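PDB 6IV9: Cas13d from uncultured Ruminococcus sp, which binds CRISPR RNA and, with its two HEPN domains, takes part in maturing that guide and cleaving target RNA. Local coordinates for residues L752-I763 / L771-L782. The protein carries 2 engineered substitutions. Sequence-based numbering, arbitrary orientation.
Sequences LERDFGLYKEII and LKNDYRILSQTL
Leu771 lays its CB over the centre of one face of the Phe756 ring, 4.0 Å from the centroid, a CH-pi contact. Leu778 CG stands near the plane at the ring's edge, while Ile777 CG2 comes obliquely to within 3.8 Å of Phe756 CE1. With CG anti to the backbone N (chi1 174°), Phe756 carries its flat ring toward 771-782; an alanine here would probably open a gap under Leu771 CB and take away the ring that Ile777 CG2 and Leu778 CG pack against. Tyr759 receives Leu782 CD1 over one face, toward the rim, and its buried hydroxyl is satisfied by hydrogen bonds with Leu149 O and Asn794 ND2. Branched Leu778 suits a knob among Leu752, Asp755, Phe756 and Tyr759, its CD2 lying 3.7 Å from Tyr759 CD2. Leu752 CD2 meets the edge of the Tyr775 ring, 3.7 Å from Tyr775 CD1. At the polar margin, long Lys772 reaches Glu753 in a salt bridge whose hydrogen bond is weak, Lys772 NZ to Glu753 OE2 3.2 Å; Glu753 OE1 accepts from His293 N. The packing joins the end of long helix 713-760 to the 3-10 segment 771-773 and the start of helix 777-788, with helix 816-827 against Tyr775 and helix 152-160 against Leu758.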
ATOM      1  N   LEU A 752      -6.723  15.216  10.985  1.00 23.49           N
ATOM      2  CA  LEU A 752      -7.557  16.180  11.737  1.00 22.70           C
ATOM      3  C   LEU A 752      -7.480  15.854  13.229  1.00 24.59           C
ATOM      4  O   LEU A 752      -7.269  16.751  13.993  1.00 25.62           O
ATOM      5  CB  LEU A 752      -8.998  16.071  11.242  1.00 24.13           C
ATOM      6  CG  LEU A 752     -10.035  16.825  12.065  1.00 26.22           C
ATOM      7  CD1 LEU A 752      -9.728  18.302  12.118  1.00 28.97           C
ATOM      8  CD2 LEU A 752     -11.430  16.599  11.527  1.00 27.19           C
ATOM      9  N   GLU A 753      -7.630  14.591  13.605  1.00 23.65           N
ATOM     10  CA  GLU A 753      -7.542  14.243  15.041  1.00 27.10           C
ATOM     11  C   GLU A 753      -6.135  14.570  15.567  1.00 30.57           C
ATOM     12  O   GLU A 753      -6.015  15.142  16.625  1.00 24.55           O
ATOM     13  CB  GLU A 753      -7.811  12.754  15.235  1.00 27.71           C
ATOM     14  CG  GLU A 753      -9.196  12.310  14.841  1.00 29.07           C
ATOM     15  CD  GLU A 753      -9.493  10.876  15.246  1.00 34.61           C
ATOM     16  OE1 GLU A 753      -8.589  10.205  15.698  1.00 35.29           O
ATOM     17  OE2 GLU A 753     -10.613  10.452  15.103  1.00 35.54           O
ATOM     18  N   ARG A 754      -5.110  14.209  14.814  1.00 26.32           N
ATOM     19  CA  ARG A 754      -3.714  14.469  15.227  1.00 27.63           C
ATOM     20  C   ARG A 754      -3.458  15.978  15.336  1.00 24.71           C
ATOM     21  O   ARG A 754      -2.918  16.407  16.323  1.00 26.01           O
ATOM     22  CB  ARG A 754      -2.811  13.875  14.146  1.00 25.29           C
ATOM     23  CG  ARG A 754      -1.340  14.242  14.255  1.00 26.43           C
ATOM     24  CD  ARG A 754      -0.600  14.029  12.954  1.00 27.26           C
ATOM     25  NE  ARG A 754      -0.808  15.109  12.027  1.00 26.12           N
ATOM     26  CZ  ARG A 754      -0.475  15.085  10.760  1.00 28.61           C
ATOM     27  NH1 ARG A 754       0.104  14.019  10.263  1.00 28.40           N
ATOM     28  NH2 ARG A 754      -0.708  16.124   9.990  1.00 28.13           N
ATOM     29  N   ASP A 755      -3.850  16.729  14.320  1.00 24.84           N
ATOM     30  CA  ASP A 755      -3.645  18.197  14.249  1.00 26.08           C
ATOM     31  C   ASP A 755      -4.437  18.895  15.359  1.00 26.72           C
ATOM     32  O   ASP A 755      -3.910  19.792  15.967  1.00 25.73           O
ATOM     33  CB  ASP A 755      -3.896  18.719  12.836  1.00 23.41           C
ATOM     34  CG  ASP A 755      -2.936  18.163  11.795  1.00 27.58           C
ATOM     35  OD1 ASP A 755      -1.871  17.725  12.171  1.00 29.15           O
ATOM     36  OD2 ASP A 755      -3.270  18.187  10.636  1.00 28.39           O
ATOM     37  N   PHE A 756      -5.653  18.439  15.621  1.00 26.36           N
ATOM     38  CA  PHE A 756      -6.469  19.059  16.691  1.00 31.00           C
ATOM     39  C   PHE A 756      -5.738  18.887  18.019  1.00 26.89           C
ATOM     40  O   PHE A 756      -5.642  19.827  18.762  1.00 31.15           O
ATOM     41  CB  PHE A 756      -7.861  18.437  16.763  1.00 31.50           C
ATOM     42  CG  PHE A 756      -8.681  18.926  17.927  1.00 26.94           C
ATOM     43  CD1 PHE A 756      -9.389  20.107  17.848  1.00 30.58           C
ATOM     44  CD2 PHE A 756      -8.717  18.224  19.111  1.00 33.24           C
ATOM     45  CE1 PHE A 756     -10.144  20.553  18.918  1.00 33.35           C
ATOM     46  CE2 PHE A 756      -9.462  18.676  20.185  1.00 29.89           C
ATOM     47  CZ  PHE A 756     -10.174  19.840  20.082  1.00 32.24           C
ATOM     48  N   GLY A 757      -5.198  17.705  18.262  1.00 26.02           N
ATOM     49  CA  GLY A 757      -4.451  17.474  19.503  1.00 27.87           C
ATOM     50  C   GLY A 757      -3.243  18.383  19.603  1.00 33.02           C
ATOM     51  O   GLY A 757      -2.927  18.789  20.689  1.00 30.92           O
ATOM     52  N   LEU A 758      -2.514  18.592  18.512  1.00 28.98           N
ATOM     53  CA  LEU A 758      -1.328  19.485  18.555  1.00 29.01           C
ATOM     54  C   LEU A 758      -1.747  20.945  18.717  1.00 26.91           C
ATOM     55  O   LEU A 758      -1.218  21.614  19.552  1.00 32.02           O
ATOM     56  CB  LEU A 758      -0.506  19.283  17.287  1.00 29.10           C
ATOM     57  CG  LEU A 758       0.180  17.929  17.183  1.00 31.28           C
ATOM     58  CD1 LEU A 758       0.437  17.559  15.738  1.00 31.70           C
ATOM     59  CD2 LEU A 758       1.457  17.916  17.996  1.00 34.40           C
ATOM     60  N   TYR A 759      -2.733  21.387  17.958  1.00 25.06           N
ATOM     61  CA  TYR A 759      -3.187  22.796  18.039  1.00 29.20           C
ATOM     62  C   TYR A 759      -3.752  23.104  19.426  1.00 30.92           C
ATOM     63  O   TYR A 759      -3.620  24.198  19.897  1.00 32.52           O
ATOM     64  CB  TYR A 759      -4.224  23.091  16.968  1.00 27.50           C
ATOM     65  CG  TYR A 759      -3.665  23.472  15.629  1.00 28.03           C
ATOM     66  CD1 TYR A 759      -2.943  24.634  15.456  1.00 27.08           C
ATOM     67  CD2 TYR A 759      -3.904  22.693  14.524  1.00 27.94           C
ATOM     68  CE1 TYR A 759      -2.455  25.008  14.223  1.00 24.36           C
ATOM     69  CE2 TYR A 759      -3.418  23.047  13.286  1.00 25.95           C
ATOM     70  CZ  TYR A 759      -2.697  24.208  13.132  1.00 26.11           C
ATOM     71  OH  TYR A 759      -2.233  24.550  11.910  1.00 28.15           O
ATOM     72  N   LYS A 760      -4.341  22.102  20.060  1.00 30.74           N
ATOM     73  CA  LYS A 760      -4.991  22.275  21.378  1.00 34.41           C
ATOM     74  C   LYS A 760      -3.956  22.729  22.403  1.00 39.02           C
ATOM     75  O   LYS A 760      -4.327  23.403  23.322  1.00 36.71           O
ATOM     76  CB  LYS A 760      -5.725  21.015  21.827  1.00 34.15           C
ATOM     77  CG  LYS A 760      -6.639  21.239  23.015  1.00 46.09           C
ATOM     78  CD  LYS A 760      -7.738  20.237  23.170  1.00 45.21           C
ATOM     79  CE  LYS A 760      -8.526  20.458  24.437  1.00 51.89           C
ATOM     80  NZ  LYS A 760      -9.436  19.330  24.714  1.00 60.90           N
ATOM     81  N   GLU A 761      -2.717  22.290  22.251  1.00 33.42           N
ATOM     82  CA  GLU A 761      -1.635  22.662  23.188  1.00 41.84           C
ATOM     83  C   GLU A 761      -1.210  24.118  22.996  1.00 41.61           C
ATOM     84  O   GLU A 761      -0.573  24.634  23.889  1.00 48.26           O
ATOM     85  CB  GLU A 761      -0.436  21.740  23.015  1.00 47.23           C
ATOM     86  CG  GLU A 761      -0.701  20.334  23.491  1.00 58.56           C
ATOM     87  CD  GLU A 761      -1.179  20.231  24.923  1.00 66.75           C
ATOM     88  OE1 GLU A 761      -0.603  20.909  25.776  1.00 77.43           O
ATOM     89  OE2 GLU A 761      -2.124  19.481  25.176  1.00 71.08           O
ATOM     90  N   ILE A 762      -1.493  24.727  21.850  1.00 36.12           N
ATOM     91  CA  ILE A 762      -0.979  26.105  21.625  1.00 35.60           C
ATOM     92  C   ILE A 762      -2.088  27.126  21.368  1.00 37.07           C
ATOM     93  O   ILE A 762      -1.779  28.307  21.392  1.00 39.65           O
ATOM     94  CB  ILE A 762       0.076  26.079  20.512  1.00 39.17           C
ATOM     95  CG1 ILE A 762      -0.511  25.593  19.191  1.00 37.78           C
ATOM     96  CG2 ILE A 762       1.240  25.215  20.929  1.00 45.86           C
ATOM     97  CD1 ILE A 762       0.358  25.881  18.016  1.00 42.72           C
ATOM     98  N   ILE A 763      -3.316  26.683  21.125  1.00 34.95           N
ATOM     99  CA  ILE A 763      -4.432  27.639  20.891  1.00 36.16           C
ATOM    100  C   ILE A 763      -5.325  27.642  22.133  1.00 40.77           C
ATOM    101  O   ILE A 763      -6.027  26.682  22.360  1.00 37.25           O
ATOM    102  CB  ILE A 763      -5.233  27.264  19.633  1.00 38.10           C
ATOM    103  CG1 ILE A 763      -4.333  26.966  18.437  1.00 44.91           C
ATOM    104  CG2 ILE A 763      -6.258  28.324  19.312  1.00 39.76           C
ATOM    105  CD1 ILE A 763      -3.661  28.170  17.877  1.00 49.78           C
ATOM    106  N   LEU A 771     -13.257  17.374  20.039  1.00 35.95           N
ATOM    107  CA  LEU A 771     -13.371  17.387  18.560  1.00 31.52           C
ATOM    108  C   LEU A 771     -14.652  16.713  18.068  1.00 31.64           C
ATOM    109  O   LEU A 771     -15.311  17.281  17.232  1.00 30.46           O
ATOM    110  CB  LEU A 771     -12.150  16.681  17.979  1.00 33.83           C
ATOM    111  CG  LEU A 771     -12.154  16.545  16.465  1.00 31.88           C
ATOM    112  CD1 LEU A 771     -12.126  17.901  15.804  1.00 31.27           C
ATOM    113  CD2 LEU A 771     -10.979  15.711  16.017  1.00 33.46           C
ATOM    114  N   LYS A 772     -15.009  15.579  18.649  1.00 32.78           N
ATOM    115  CA  LYS A 772     -16.183  14.793  18.195  1.00 39.44           C
ATOM    116  C   LYS A 772     -17.496  15.565  18.371  1.00 39.38           C
ATOM    117  O   LYS A 772     -18.426  15.236  17.681  1.00 40.11           O
ATOM    118  CB  LYS A 772     -16.158  13.386  18.784  1.00 46.85           C
ATOM    119  CG  LYS A 772     -14.889  12.605  18.472  1.00 57.96           C
ATOM    120  CD  LYS A 772     -15.045  11.092  18.483  1.00 69.41           C
ATOM    121  CE  LYS A 772     -13.789  10.338  18.093  1.00 64.52           C
ATOM    122  NZ  LYS A 772     -12.853  11.188  17.320  1.00 71.48           N
ATOM    123  N   ASN A 773     -17.546  16.548  19.265  1.00 40.57           N
ATOM    124  CA  ASN A 773     -18.774  17.365  19.449  1.00 42.63           C
ATOM    125  C   ASN A 773     -19.043  18.137  18.158  1.00 39.72           C
ATOM    126  O   ASN A 773     -20.187  18.373  17.858  1.00 37.29           O
ATOM    127  CB  ASN A 773     -18.670  18.307  20.647  1.00 42.89           C
ATOM    128  CG  ASN A 773     -18.695  17.589  21.978  1.00 55.74           C
ATOM    129  OD1 ASN A 773     -19.116  16.444  22.064  1.00 64.83           O
ATOM    130  ND2 ASN A 773     -18.249  18.250  23.027  1.00 59.20           N
ATOM    131  N   ASP A 774     -17.987  18.615  17.518  1.00 32.89           N
ATOM    132  CA  ASP A 774     -18.102  19.346  16.240  1.00 32.51           C
ATOM    133  C   ASP A 774     -16.764  19.219  15.524  1.00 35.04           C
ATOM    134  O   ASP A 774     -15.856  19.936  15.886  1.00 30.90           O
ATOM    135  CB  ASP A 774     -18.497  20.805  16.455  1.00 37.10           C
ATOM    136  CG  ASP A 774     -18.853  21.531  15.173  1.00 40.16           C
ATOM    137  OD1 ASP A 774     -18.634  20.968  14.120  1.00 39.78           O
ATOM    138  OD2 ASP A 774     -19.338  22.643  15.255  1.00 37.75           O
ATOM    139  N   TYR A 775     -16.715  18.412  14.471  1.00 32.36           N
ATOM    140  CA  TYR A 775     -15.469  18.168  13.703  1.00 28.26           C
ATOM    141  C   TYR A 775     -14.965  19.449  13.035  1.00 27.34           C
ATOM    142  O   TYR A 775     -13.792  19.535  12.775  1.00 29.68           O
ATOM    143  CB  TYR A 775     -15.678  17.027  12.714  1.00 28.84           C
ATOM    144  CG  TYR A 775     -15.492  15.659  13.303  1.00 29.18           C
ATOM    145  CD1 TYR A 775     -14.241  15.099  13.428  1.00 34.83           C
ATOM    146  CD2 TYR A 775     -16.568  14.922  13.742  1.00 33.51           C
ATOM    147  CE1 TYR A 775     -14.068  13.841  13.966  1.00 38.41           C
ATOM    148  CE2 TYR A 775     -16.415  13.662  14.283  1.00 33.34           C
ATOM    149  CZ  TYR A 775     -15.160  13.116  14.392  1.00 32.82           C
ATOM    150  OH  TYR A 775     -15.000  11.883  14.920  1.00 33.47           O
ATOM    151  N   ARG A 776     -15.840  20.422  12.822  1.00 26.38           N
ATOM    152  CA  ARG A 776     -15.471  21.674  12.118  1.00 26.72           C
ATOM    153  C   ARG A 776     -14.709  22.651  13.018  1.00 29.08           C
ATOM    154  O   ARG A 776     -14.243  23.636  12.499  1.00 29.69           O
ATOM    155  CB  ARG A 776     -16.717  22.389  11.589  1.00 29.44           C
ATOM    156  CG  ARG A 776     -17.637  21.533  10.741  1.00 29.44           C
ATOM    157  CD  ARG A 776     -18.950  22.240  10.486  1.00 34.26           C
ATOM    158  NE  ARG A 776     -19.673  22.486  11.714  1.00 32.91           N
ATOM    159  CZ  ARG A 776     -20.440  23.533  11.935  1.00 36.65           C
ATOM    160  NH1 ARG A 776     -20.766  24.333  10.944  1.00 35.98           N
ATOM    161  NH2 ARG A 776     -20.882  23.778  13.145  1.00 36.40           N
ATOM    162  N   ILE A 777     -14.546  22.335  14.293  1.00 29.99           N
ATOM    163  CA  ILE A 777     -13.983  23.313  15.269  1.00 33.32           C
ATOM    164  C   ILE A 777     -12.565  23.781  14.913  1.00 34.34           C
ATOM    165  O   ILE A 777     -12.288  24.943  15.145  1.00 27.43           O
ATOM    166  CB  ILE A 777     -14.096  22.773  16.704  1.00 34.10           C
ATOM    167  CG1 ILE A 777     -13.767  23.833  17.755  1.00 36.68           C
ATOM    168  CG2 ILE A 777     -13.257  21.533  16.893  1.00 37.57           C
ATOM    169  CD1 ILE A 777     -14.658  25.028  17.723  1.00 42.25           C
ATOM    170  N   LEU A 778     -11.697  22.895  14.433  1.00 32.45           N
ATOM    171  CA  LEU A 778     -10.323  23.343  14.113  1.00 30.29           C
ATOM    172  C   LEU A 778     -10.335  24.357  12.968  1.00 29.64           C
ATOM    173  O   LEU A 778      -9.770  25.412  13.123  1.00 30.14           O
ATOM    174  CB  LEU A 778      -9.532  22.108  13.694  1.00 30.97           C
ATOM    175  CG  LEU A 778      -8.091  22.011  14.172  1.00 36.67           C
ATOM    176  CD1 LEU A 778      -7.207  21.384  13.130  1.00 30.21           C
ATOM    177  CD2 LEU A 778      -7.538  23.317  14.678  1.00 28.82           C
ATOM    178  N   SER A 779     -10.984  24.027  11.864  1.00 25.58           N
ATOM    179  CA  SER A 779     -11.014  24.966  10.723  1.00 27.88           C
ATOM    180  C   SER A 779     -11.709  26.269  11.130  1.00 28.96           C
ATOM    181  O   SER A 779     -11.242  27.316  10.765  1.00 27.87           O
ATOM    182  CB  SER A 779     -11.709  24.350   9.560  1.00 29.65           C
ATOM    183  OG  SER A 779     -10.956  23.286   9.056  1.00 30.65           O
ATOM    184  N   GLN A 780     -12.813  26.158  11.855  1.00 30.91           N
ATOM    185  CA  GLN A 780     -13.591  27.347  12.269  1.00 34.39           C
ATOM    186  C   GLN A 780     -12.735  28.232  13.176  1.00 32.95           C
ATOM    187  O   GLN A 780     -12.613  29.408  12.899  1.00 37.02           O
ATOM    188  CB  GLN A 780     -14.780  26.815  13.053  1.00 41.07           C
ATOM    189  CG  GLN A 780     -15.921  27.782  13.276  1.00 53.16           C
ATOM    190  CD  GLN A 780     -16.963  27.049  14.086  1.00 67.79           C
ATOM    191  OE1 GLN A 780     -17.803  26.332  13.559  1.00 59.88           O
ATOM    192  NE2 GLN A 780     -16.876  27.180  15.396  1.00 72.70           N
ATOM    193  N   THR A 781     -12.115  27.641  14.179  1.00 29.37           N
ATOM    194  CA  THR A 781     -11.284  28.420  15.117  1.00 34.31           C
ATOM    195  C   THR A 781     -10.100  29.063  14.395  1.00 36.15           C
ATOM    196  O   THR A 781      -9.859  30.219  14.614  1.00 34.42           O
ATOM    197  CB  THR A 781     -10.802  27.533  16.261  1.00 31.58           C
ATOM    198  OG1 THR A 781     -11.956  27.001  16.889  1.00 33.86           O
ATOM    199  CG2 THR A 781      -9.978  28.293  17.265  1.00 34.76           C
ATOM    200  N   LEU A 782      -9.400  28.321  13.550  1.00 32.77           N
ATOM    201  CA  LEU A 782      -8.237  28.888  12.831  1.00 28.50           C
ATOM    202  C   LEU A 782      -8.672  29.987  11.864  1.00 31.17           C
ATOM    203  O   LEU A 782      -7.938  30.925  11.719  1.00 35.15           O
ATOM    204  CB  LEU A 782      -7.471  27.762  12.143  1.00 30.71           C
ATOM    205  CG  LEU A 782      -6.832  26.764  13.100  1.00 28.67           C
ATOM    206  CD1 LEU A 782      -6.144  25.657  12.347  1.00 31.36           C
ATOM    207  CD2 LEU A 782      -5.866  27.469  14.019  1.00 35.01           C
TER